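Local coordinates for probable glutathione S-transferase GSTU1 (Oryza sativa, PDB 1OYJ), which catalyses the conjugation of reduced glutathione to a wide range of hydrophobic electrophiles, at residues Glu215-Tyr218 with Asp219-Val223; Leu9-Phe12 with Trp13-Phe17; Asp205-Val208 with Lys209-Ser213; Gly183-Val187 with Glu188-Pro192. All coordinates share one frame; numbering follows the deposited sequence.

Contact 1 (Glu215-Tyr218 with Asp219-Val223); sequences EKVY and DFVGV
Glu215 O is gripped by two donors: the backbone N of Asp219, 3.0 Å away, and water 1, also at 3.0 Å. The same water gives a weak bond to Asp219 OD1 at 2.8 Å, so a single solvent molecule ties a helix carbonyl to the carboxylate one turn later. That carboxylate is placed by its first torsion: with chi1 at -85°, CG sits beside the residue's own N and doubles back along the preceding turn, and its CB lies 3.4 Å from Lys216 O. The Tyr218 ring leaves the axis in another direction, CG anti to the backbone N (chi1 -173°), and presents its edge to water 1, which lies in the ring plane. The remaining carbonyls each meet the N-H four residues on: Lys216 O that of Phe220, Tyr218 O that of Gly222, and Val217 O that of Val221, the last at 2.9 Å with the donor nearly along the C=O axis. Val221 CG2 turns back to 3.4 Å from Val217 O and comes within 4.4 Å of Val217 CG1. Here the helix packs inward, both valines resting on Trp175 and on Ser178 of helix 176-183, while Tyr218 makes an edge-to-face pair with Tyr177. At the start of the helix, Ser213 OG takes the N-H of Lys216. This is the regular i to i+4 ladder of an amphipathic helix, here the C-terminal one of the all-helical GST domain, with the side chain of Phe220 about 8 Å from bound glutathione between nearest atoms.

Contact 2 (Leu9-Phe12 with Trp13-Phe17); sequences LLDF and WVSPF. With GSH (glutathione), chain N.
The Trp13 indole turns an edge to the face of the Phe12 ring in a T-shaped pair, the Phe12 ring and the indole five-membered ring having centroids 4.9 Å apart and planes at 63°. Phe12 extends with CG anti to its N (chi1 175°), alongside both Trp13 and Val14; its CE2 is pressed to 3.4 Å from Val14 CG1. Trp13 takes the crowded position between its own N and carbonyl (chi1 71°), which lays a face of the indole against Val14 CB. In the backbone, Ser15 N closes a type I turn on Phe12 O, coming in above the carbonyl plane. Asp11 OD1 steadies the entry by accepting Phe12 N at 2.8 Å, while its OD2 forms a salt bridge with Arg22. With an alanine in place of Phe12, the Trp13 edge and Val14 CG1 would be likely to lose their partner, and the indole to be less firmly oriented. Ser15 OG caps the following helix, accepting Gly18 N and, weakly, Phe17 N; it lies 3.3 Å from glutathione SG2. Over one face of the Phe17 ring sits glutathione CB1, 3.9 Å above the centre, with SG2 in the plane at its edge. The turn from strand 7-11 into helix 16-28 opens the beta-alpha-beta unit of the thioredoxin-like GST domain and carries the glutathione-binding serine at the N-cap.

Contact 3 (Asp205-Val208 with Lys209-Ser213); sequences DSVV and KHLPS
Val207 CG1 and Leu211 CD1 meet at 3.6 Å, two apolar branches lying side by side and pointing the same way one turn apart. Leu211 CG, held beside its own N (chi1 -62°), also rests 3.5 Å from Val207 O, the carbonyl that accepts Leu211 N at 3.0 Å. One residue earlier, Ser206 O takes the N-H of His210, and the imidazole stands obliquely to that carbonyl, His210 CD2 3.6 Å from Ser206 O. Lys209 covers a face of the same imidazole with CG, 3.6 Å above its centre, while its N binds Asp205 O at 2.9 Å. In the second shell, Ser206 OG is hydrogen-bonded to Glu27 OE2 of helix 16-28, Leu211 leans on Gln19 of that helix and on Thr173, and Val207 packs on Leu162 and Val170. Leu211 is the first residue to leave helical geometry, and Pro212 carries the chain on to Ser213, whose OG caps Lys216 N of the next helix. The Val207-Leu211 contact is internal to the last turn; what ties helix 205-210 to its surroundings is the outward packing of these two side chains, together with the polar serine-glutamate bond across to the N-terminal domain.

Contact 4 (Gly183-Val187 with Glu188-Pro192); sequences GGFSV and EEVAP
The Phe185 ring meets Val190 CG2 obliquely, CD1 standing 4.0 Å from that methyl and Phe185 CB 4.1 Å from it. Beyond Val190 the side chain packs on Leu141 of helix 127-148 and Tyr179 of helix 176-183. Its CG is tucked between the backbone N and the carbonyl carbon (chi1 62°), which turns the ring back under the short helix instead of letting it run on with the chain. Of the two carboxylates, that of Glu188, in one of its two conformers, reaches out to a salt bridge with Arg199, while that of Glu189 does not return to Ser186 N, so this is a serine N-cap and not a capping box. The cap is Ser186 OG, which takes the N-H of Glu189 at 3.1 Å in a nearly straight bond (168°). The carbonyl of Ser186 receives Val190 N at 2.9 Å, and Val187 O receives Ala191 N at 2.7 Å, closing the last turn before Pro192 begins another helix. Val187 N is bound by Glu180 OE2. Were Ser186 an alanine, the N-H of Glu189 would probably lose its cap and the first turn be weakened. Phe185 just before the N-cap touching Val190 four residues after it is a hydrophobic staple, here joined to a serine N-cap at the start of helix 187-190 in the helical GST domain.

In the fold
Along the chain the order is contact 2, contact 4, contact 3, contact 1. Contact 2 belongs to the thioredoxin-like domain, at the end of strand 7-11 in the mixed sheet; the others lie in the helical domain. Contacts 1 and 2 have centres about 15 Å apart and touch across the domain boundary: Phe220 packs on Phe12, Trp13 and Val14, and Lys216 on the Trp13 indole, a cation-pi pair. Contact 3, about 13 Å from contact 2 between centres, precedes contact 1, and its Pro212 meets Val217. Contact 4 stands apart, 19 to 27 Å from the rest between centres, away from the glutathione site, which contact 2 helps form and contact 1 borders at a distance.

Contact 1 (Glu215-Tyr218 with Asp219-Val223)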
loop_
_atom_site.group_PDB
_atom_site.type_symbol
_atom_site.label_atom_id
_atom_site.label_comp_id
_atom_site.label_asym_id
_atom_site.label_seq_id
_atom_site.Cartn_x
_atom_site.Cartn_y
_atom_site.Cartn_z
ATOM N N GLU A 215 21.095 -17.802 -9.038
ATOM C CA GLU A 215 21.540 -19.040 -8.448
ATOM C C GLU A 215 21.686 -18.846 -6.941
ATOM O O GLU A 215 21.358 -19.693 -6.139
ATOM C CB GLU A 215 22.914 -19.422 -9.060
ATOM C CG GLU A 215 22.882 -19.891 -10.505
ATOM C CD GLU A 215 22.919 -18.738 -11.522
ATOM O OE1 GLU A 215 23.067 -17.534 -11.151
ATOM O OE2 GLU A 215 22.702 -19.054 -12.729
ATOM N N LYS A 216 22.181 -17.702 -6.530
ATOM C CA LYS A 216 22.250 -17.464 -5.108
ATOM C C LYS A 216 20.878 -17.437 -4.433
ATOM O O LYS A 216 20.683 -17.996 -3.353
ATOM C CB LYS A 216 22.958 -16.149 -4.870
ATOM C CG LYS A 216 23.264 -15.985 -3.404
ATOM C CD LYS A 216 24.483 -15.375 -3.062
ATOM C CE LYS A 216 24.636 -15.308 -1.529
ATOM N NZ LYS A 216 25.923 -14.873 -1.195
ATOM N N VAL A 217 19.901 -16.884 -5.107
ATOM C CA VAL A 217 18.541 -16.859 -4.586
ATOM C C VAL A 217 17.970 -18.239 -4.577
ATOM O O VAL A 217 17.372 -18.620 -3.602
ATOM C CB VAL A 217 17.615 -15.885 -5.361
ATOM C CG1 VAL A 217 16.132 -15.975 -4.956
ATOM C CG2 VAL A 217 18.058 -14.450 -5.179
ATOM N N TYR A 218 18.268 -19.042 -5.575
ATOM C CA TYR A 218 17.714 -20.409 -5.594
ATOM C C TYR A 218 18.242 -21.214 -4.432
ATOM O O TYR A 218 17.543 -22.077 -3.919
ATOM C CB TYR A 218 18.041 -21.141 -6.845
ATOM C CG TYR A 218 17.350 -22.513 -7.021
ATOM C CD1 TYR A 218 15.997 -22.653 -6.864
ATOM C CD2 TYR A 218 18.079 -23.638 -7.344
ATOM C CE1 TYR A 218 15.371 -23.853 -7.050
ATOM C CE2 TYR A 218 17.443 -24.873 -7.516
ATOM C CZ TYR A 218 16.100 -24.946 -7.365
ATOM O OH TYR A 218 15.426 -26.117 -7.499
ATOM N N ASP A 219 19.500 -20.965 -4.082
ATOM C CA ASP A 219 20.137 -21.616 -2.945
ATOM C C ASP A 219 19.502 -21.167 -1.641
ATOM O O ASP A 219 19.182 -21.976 -0.733
ATOM C CB ASP A 219 21.607 -21.280 -3.005
ATOM C CG ASP A 219 22.361 -22.229 -3.906
ATOM O OD1 ASP A 219 21.830 -23.332 -4.279
ATOM O OD2 ASP A 219 23.476 -21.908 -4.306
ATOM N N PHE A 220 19.181 -19.898 -1.547
ATOM C CA PHE A 220 18.451 -19.421 -0.353
ATOM C C PHE A 220 17.028 -20.088 -0.300
ATOM O O PHE A 220 16.586 -20.506 0.777
ATOM C CB PHE A 220 18.356 -17.935 -0.371
ATOM C CG PHE A 220 17.745 -17.368 0.810
ATOM C CD1 PHE A 220 18.442 -17.286 1.982
ATOM C CD2 PHE A 220 16.467 -16.864 0.761
ATOM C CE1 PHE A 220 17.844 -16.794 3.136
ATOM C CE2 PHE A 220 15.889 -16.329 1.871
ATOM C CZ PHE A 220 16.607 -16.281 3.076
ATOM N N VAL A 221 16.351 -20.214 -1.441
ATOM C CA VAL A 221 15.027 -20.796 -1.443
ATOM C C VAL A 221 15.169 -22.225 -0.927
ATOM O O VAL A 221 14.271 -22.789 -0.294
ATOM C CB VAL A 221 14.487 -20.807 -2.816
ATOM C CG1 VAL A 221 13.307 -21.703 -2.931
ATOM C CG2 VAL A 221 14.103 -19.400 -3.173
ATOM N N GLY A 222 16.296 -22.795 -1.253
ATOM C CA GLY A 222 16.637 -24.110 -0.780
ATOM C C GLY A 222 16.653 -24.142 0.734
ATOM O O GLY A 222 16.081 -25.069 1.320
ATOM N N VAL A 223 17.269 -23.165 1.396
ATOM C CA VAL A 223 17.241 -23.208 2.844
ATOM C C VAL A 223 15.825 -22.932 3.289
ATOM O O VAL A 223 15.334 -23.614 4.183
ATOM C CB VAL A 223 18.251 -22.283 3.600
ATOM C CG1 VAL A 223 19.577 -22.207 2.881
ATOM C CG2 VAL A 223 17.692 -20.902 3.844
HETATM O O HOH W 1 21.771 -22.512 -6.996
#

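Contact 2 (Leu9-Phe12 with Trp13-Phe17)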
loop_
_atom_site.group_PDB
_atom_site.type_symbol
_atom_site.label_atom_id
_atom_site.label_comp_id
_atom_site.label_asym_id
_atom_site.label_seq_id
_atom_site.Cartn_x
_atom_site.Cartn_y
_atom_site.Cartn_z
ATOM N N LEU A 9 20.585 2.375 6.178
ATOM C CA LEU A 9 19.585 1.438 5.753
ATOM C C LEU A 9 19.742 0.168 6.532
ATOM O O LEU A 9 20.826 -0.467 6.458
ATOM C CB LEU A 9 19.716 1.208 4.264
ATOM C CG LEU A 9 18.590 0.330 3.657
ATOM C CD1 LEU A 9 17.235 1.074 3.602
ATOM C CD2 LEU A 9 18.984 -0.057 2.170
ATOM N N LEU A 10 18.747 -0.174 7.347
ATOM C CA LEU A 10 18.747 -1.425 8.070
ATOM C C LEU A 10 18.136 -2.416 7.085
ATOM O O LEU A 10 17.025 -2.211 6.592
ATOM C CB LEU A 10 17.927 -1.342 9.340
ATOM C CG LEU A 10 18.203 -0.130 10.224
ATOM C CD1 LEU A 10 17.461 -0.251 11.611
ATOM C CD2 LEU A 10 19.714 -0.065 10.511
ATOM N N ASP A 11 18.835 -3.504 6.793
ATOM C CA ASP A 11 18.357 -4.385 5.734
ATOM C C ASP A 11 18.812 -5.839 5.962
ATOM O O ASP A 11 19.464 -6.177 6.999
ATOM C CB ASP A 11 18.875 -3.712 4.473
ATOM C CG ASP A 11 18.109 -4.053 3.187
ATOM O OD1 ASP A 11 17.296 -5.010 3.146
ATOM O OD2 ASP A 11 18.318 -3.346 2.171
ATOM N N PHE A 12 18.451 -6.721 5.055
ATOM C CA PHE A 12 18.773 -8.127 5.093
ATOM C C PHE A 12 19.191 -8.389 3.643
ATOM O O PHE A 12 18.454 -7.986 2.695
ATOM C CB PHE A 12 17.576 -8.957 5.526
ATOM C CG PHE A 12 17.834 -10.430 5.473
ATOM C CD1 PHE A 12 18.917 -10.946 6.114
ATOM C CD2 PHE A 12 16.945 -11.295 4.895
ATOM C CE1 PHE A 12 19.197 -12.330 6.116
ATOM C CE2 PHE A 12 17.195 -12.692 4.911
ATOM C CZ PHE A 12 18.351 -13.198 5.492
ATOM N N TRP A 13 20.353 -8.988 3.414
ATOM C CA TRP A 13 20.934 -9.050 2.027
ATOM C C TRP A 13 20.005 -9.483 0.895
ATOM O O TRP A 13 19.954 -8.858 -0.153
ATOM C CB TRP A 13 22.247 -9.908 2.061
ATOM C CG TRP A 13 22.011 -11.345 2.266
ATOM C CD1 TRP A 13 21.883 -11.942 3.397
ATOM C CD2 TRP A 13 21.856 -12.320 1.263
ATOM N NE1 TRP A 13 21.560 -13.273 3.234
ATOM C CE2 TRP A 13 21.596 -13.538 1.903
ATOM C CE3 TRP A 13 21.917 -12.292 -0.122
ATOM C CZ2 TRP A 13 21.330 -14.709 1.215
ATOM C CZ3 TRP A 13 21.705 -13.449 -0.807
ATOM C CH2 TRP A 13 21.446 -14.638 -0.160
ATOM N N VAL A 14 19.292 -10.574 1.090
ATOM C CA VAL A 14 18.443 -11.191 0.049
ATOM C C VAL A 14 17.041 -10.544 -0.061
ATOM O O VAL A 14 16.256 -10.894 -0.939
ATOM C CB VAL A 14 18.298 -12.699 0.350
ATOM C CG1 VAL A 14 17.261 -12.903 1.503
ATOM C CG2 VAL A 14 17.858 -13.486 -0.893
ATOM N N SER A 15 16.709 -9.593 0.833
ATOM C CA SER A 15 15.390 -8.912 0.755
ATOM C C SER A 15 15.106 -8.113 -0.518
ATOM O O SER A 15 15.727 -7.114 -0.762
ATOM C CB SER A 15 15.153 -7.941 1.920
ATOM O OG SER A 15 13.887 -7.353 1.822
ATOM N N PRO A 16 14.051 -8.498 -1.207
ATOM C CA PRO A 16 13.622 -7.771 -2.405
ATOM C C PRO A 16 13.163 -6.384 -2.027
ATOM O O PRO A 16 13.334 -5.437 -2.798
ATOM C CB PRO A 16 12.523 -8.634 -2.952
ATOM C CG PRO A 16 12.086 -9.519 -1.851
ATOM C CD PRO A 16 13.265 -9.697 -0.982
ATOM N N PHE A 17 12.563 -6.260 -0.800
ATOM C CA PHE A 17 12.017 -5.008 -0.352
ATOM C C PHE A 17 13.120 -4.001 -0.016
ATOM O O PHE A 17 13.094 -2.844 -0.423
ATOM C CB PHE A 17 11.128 -5.254 0.867
ATOM C CG PHE A 17 10.007 -6.200 0.604
ATOM C CD1 PHE A 17 10.003 -7.448 1.141
ATOM C CD2 PHE A 17 8.954 -5.806 -0.150
ATOM C CE1 PHE A 17 8.938 -8.311 0.943
ATOM C CE2 PHE A 17 7.899 -6.664 -0.371
ATOM C CZ PHE A 17 7.931 -7.922 0.172
HETATM N N1 GSH N . 5.751 -4.417 3.615
HETATM C CA1 GSH N . 7.162 -4.625 3.667
HETATM C C1 GSH N . 8.055 -3.675 2.963
HETATM O O11 GSH N . 9.130 -3.219 3.291
HETATM O O12 GSH N . 7.616 -3.360 1.878
HETATM C CB1 GSH N . 7.736 -5.968 4.064
HETATM C CG1 GSH N . 9.242 -6.027 4.346
HETATM C CD1 GSH N . 9.595 -7.430 4.830
HETATM O OE1 GSH N . 8.833 -8.340 4.551
HETATM N N2 GSH N . 10.734 -7.634 5.492
HETATM C CA2 GSH N . 11.106 -8.942 5.971
HETATM C C2 GSH N . 11.205 -8.792 7.499
HETATM O O2 GSH N . 11.914 -7.894 7.903
HETATM C CB2 GSH N . 12.454 -9.297 5.343
HETATM S SG2 GSH N . 12.271 -9.670 3.555
HETATM N N3 GSH N . 10.407 -9.438 8.350
HETATM C CA3 GSH N . 11.181 -9.911 9.526
HETATM C C3 GSH N . 11.007 -11.300 10.137
HETATM O O31 GSH N . 10.955 -11.467 11.398
HETATM O O32 GSH N . 10.976 -12.278 9.406
#

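Contact 3 (Asp205-Val208 with Lys209-Ser213)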
loop_
_atom_site.group_PDB
_atom_site.type_symbol
_atom_site.label_atom_id
_atom_site.label_comp_id
_atom_site.label_asym_id
_atom_site.label_seq_id
_atom_site.Cartn_x
_atom_site.Cartn_y
_atom_site.Cartn_z
ATOM N N ASP A 205 23.398 -0.408 -13.931
ATOM C CA ASP A 205 24.406 -0.462 -12.837
ATOM C C ASP A 205 23.779 -0.589 -11.432
ATOM O O ASP A 205 24.255 -1.357 -10.617
ATOM C CB ASP A 205 25.321 0.747 -12.820
ATOM C CG ASP A 205 26.310 0.782 -14.014
ATOM O OD1 ASP A 205 26.898 1.848 -14.177
ATOM O OD2 ASP A 205 26.532 -0.127 -14.856
ATOM N N SER A 206 22.747 0.176 -11.153
ATOM C CA SER A 206 22.124 0.080 -9.851
ATOM C C SER A 206 21.640 -1.345 -9.582
ATOM O O SER A 206 21.710 -1.847 -8.438
ATOM C CB SER A 206 20.952 1.079 -9.727
ATOM O OG SER A 206 19.937 0.840 -10.703
ATOM N N VAL A 207 21.124 -2.003 -10.607
ATOM C CA VAL A 207 20.524 -3.312 -10.468
ATOM C C VAL A 207 21.627 -4.352 -10.362
ATOM O O VAL A 207 21.515 -5.293 -9.600
ATOM C CB VAL A 207 19.547 -3.603 -11.696
ATOM C CG1 VAL A 207 19.059 -4.968 -11.604
ATOM C CG2 VAL A 207 18.343 -2.645 -11.674
ATOM N N VAL A 208 22.653 -4.252 -11.197
ATOM C CA VAL A 208 23.825 -5.130 -11.140
ATOM C C VAL A 208 24.433 -5.077 -9.731
ATOM O O VAL A 208 24.736 -6.071 -9.132
ATOM C CB VAL A 208 24.902 -4.673 -12.171
ATOM C CG1 VAL A 208 26.236 -5.442 -12.059
ATOM C CG2 VAL A 208 24.375 -4.760 -13.601
ATOM N N LYS A 209 24.559 -3.876 -9.199
ATOM C CA LYS A 209 25.120 -3.737 -7.895
ATOM C C LYS A 209 24.338 -4.405 -6.775
ATOM O O LYS A 209 24.882 -5.061 -5.900
ATOM C CB LYS A 209 25.244 -2.260 -7.593
ATOM C CG LYS A 209 25.757 -2.014 -6.197
ATOM C CD LYS A 209 26.400 -0.666 -6.149
ATOM C CE LYS A 209 27.646 -0.637 -5.277
ATOM N NZ LYS A 209 28.909 -0.865 -5.985
ATOM N N HIS A 210 23.029 -4.175 -6.764
ATOM C CA HIS A 210 22.239 -4.572 -5.651
ATOM C C HIS A 210 21.457 -5.889 -5.728
ATOM O O HIS A 210 20.959 -6.347 -4.715
ATOM C CB HIS A 210 21.378 -3.351 -5.291
ATOM C CG HIS A 210 22.209 -2.228 -4.705
ATOM N ND1 HIS A 210 22.934 -2.397 -3.551
ATOM C CD2 HIS A 210 22.358 -0.936 -5.058
ATOM C CE1 HIS A 210 23.590 -1.269 -3.287
ATOM N NE2 HIS A 210 23.244 -0.363 -4.179
ATOM N N LEU A 211 21.334 -6.531 -6.913
ATOM C CA LEU A 211 20.649 -7.799 -6.912
ATOM C C LEU A 211 21.617 -9.013 -6.811
ATOM O O LEU A 211 22.594 -9.045 -7.484
ATOM C CB LEU A 211 19.868 -7.954 -8.129
ATOM C CG LEU A 211 18.737 -6.919 -8.348
ATOM C CD1 LEU A 211 17.715 -7.476 -9.370
ATOM C CD2 LEU A 211 18.086 -6.586 -7.035
ATOM N N PRO A 212 21.303 -10.037 -6.035
ATOM C CA PRO A 212 22.119 -11.251 -6.082
ATOM C C PRO A 212 21.769 -11.988 -7.376
ATOM O O PRO A 212 20.798 -11.648 -8.042
ATOM C CB PRO A 212 21.666 -12.046 -4.919
ATOM C CG PRO A 212 20.507 -11.323 -4.362
ATOM C CD PRO A 212 20.156 -10.152 -5.159
ATOM N N SER A 213 22.553 -13.009 -7.691
ATOM C CA SER A 213 22.326 -13.780 -8.868
ATOM C C SER A 213 21.116 -14.718 -8.678
ATOM O O SER A 213 20.805 -15.138 -7.574
ATOM C CB SER A 213 23.574 -14.602 -9.153
ATOM O OG SER A 213 23.707 -15.673 -8.258
#

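Contact 4 (Gly183-Val187 with Glu188-Pro192)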
loop_
_atom_site.group_PDB
_atom_site.type_symbol
_atom_site.label_atom_id
_atom_site.label_comp_id
_atom_site.label_asym_id
_atom_site.label_seq_id
_atom_site.Cartn_x
_atom_site.Cartn_y
_atom_site.Cartn_z
ATOM N N GLY A 183 7.719 -23.739 -9.769
ATOM C CA GLY A 183 6.423 -23.657 -10.338
ATOM C C GLY A 183 6.170 -24.436 -11.614
ATOM O O GLY A 183 5.019 -24.624 -12.012
ATOM N N GLY A 184 7.227 -24.884 -12.236
ATOM C CA GLY A 184 7.167 -25.716 -13.406
ATOM C C GLY A 184 6.819 -24.941 -14.652
ATOM O O GLY A 184 5.991 -25.429 -15.448
ATOM N N PHE A 185 7.350 -23.726 -14.819
ATOM C CA PHE A 185 7.133 -23.014 -16.087
ATOM C C PHE A 185 8.399 -22.235 -16.387
ATOM O O PHE A 185 9.290 -22.176 -15.518
ATOM C CB PHE A 185 5.939 -22.088 -16.017
ATOM C CG PHE A 185 6.091 -20.992 -14.992
ATOM C CD1 PHE A 185 6.684 -19.797 -15.333
ATOM C CD2 PHE A 185 5.726 -21.199 -13.661
ATOM C CE1 PHE A 185 6.894 -18.828 -14.343
ATOM C CE2 PHE A 185 5.891 -20.218 -12.710
ATOM C CZ PHE A 185 6.488 -19.050 -13.040
ATOM N N SER A 186 8.432 -21.586 -17.558
ATOM C CA SER A 186 9.521 -20.723 -18.020
ATOM C C SER A 186 8.956 -19.300 -18.261
ATOM O O SER A 186 7.964 -19.122 -18.956
ATOM C CB SER A 186 10.129 -21.316 -19.307
ATOM O OG SER A 186 10.501 -20.336 -20.271
ATOM N N VAL A 187 9.575 -18.303 -17.654
ATOM C CA VAL A 187 9.125 -16.952 -17.836
ATOM C C VAL A 187 9.210 -16.547 -19.291
ATOM O O VAL A 187 8.357 -15.856 -19.807
ATOM C CB VAL A 187 9.929 -16.016 -17.017
ATOM C CG1 VAL A 187 9.424 -14.580 -17.238
ATOM C CG2 VAL A 187 9.741 -16.353 -15.539
ATOM N N GLU A 188 10.258 -16.980 -19.950
ATOM C CA GLU A 188 10.446 -16.705 -21.358
ATOM C C GLU A 188 9.198 -17.189 -22.155
ATOM O O GLU A 188 8.648 -16.444 -22.985
ATOM C CB GLU A 188 11.790 -17.299 -21.863
ATOM C CG GLU A 188 12.039 -16.939 -23.309
ATOM C CD GLU A 188 12.418 -15.499 -23.449
ATOM O OE1 GLU A 188 13.182 -15.054 -22.566
ATOM O OE2 GLU A 188 11.910 -14.837 -24.387
ATOM N N GLU A 189 8.745 -18.416 -21.925
ATOM C CA GLU A 189 7.522 -18.937 -22.605
ATOM C C GLU A 189 6.215 -18.248 -22.209
ATOM O O GLU A 189 5.415 -17.810 -23.037
ATOM C CB GLU A 189 7.350 -20.441 -22.343
ATOM C CG GLU A 189 5.894 -20.929 -22.428
ATOM C CD GLU A 189 5.447 -21.285 -23.835
ATOM O OE1 GLU A 189 6.285 -21.183 -24.767
ATOM O OE2 GLU A 189 4.254 -21.674 -24.025
ATOM N N VAL A 190 6.049 -18.067 -20.910
ATOM C CA VAL A 190 4.827 -17.577 -20.402
ATOM C C VAL A 190 4.691 -16.083 -20.644
ATOM O O VAL A 190 3.606 -15.603 -20.927
ATOM C CB VAL A 190 4.823 -17.864 -18.840
ATOM C CG1 VAL A 190 4.081 -16.814 -18.101
ATOM C CG2 VAL A 190 4.305 -19.326 -18.532
ATOM N N ALA A 191 5.782 -15.321 -20.500
ATOM C CA ALA A 191 5.719 -13.849 -20.620
ATOM C C ALA A 191 7.015 -13.229 -21.196
ATOM O O ALA A 191 7.765 -12.515 -20.518
ATOM C CB ALA A 191 5.418 -13.275 -19.279
ATOM N N PRO A 192 7.291 -13.522 -22.465
ATOM C CA PRO A 192 8.557 -13.155 -23.110
ATOM C C PRO A 192 8.915 -11.660 -22.980
ATOM O O PRO A 192 10.061 -11.323 -22.776
ATOM C CB PRO A 192 8.357 -13.549 -24.650
ATOM C CG PRO A 192 6.887 -13.850 -24.782
ATOM C CD PRO A 192 6.331 -14.098 -23.401
#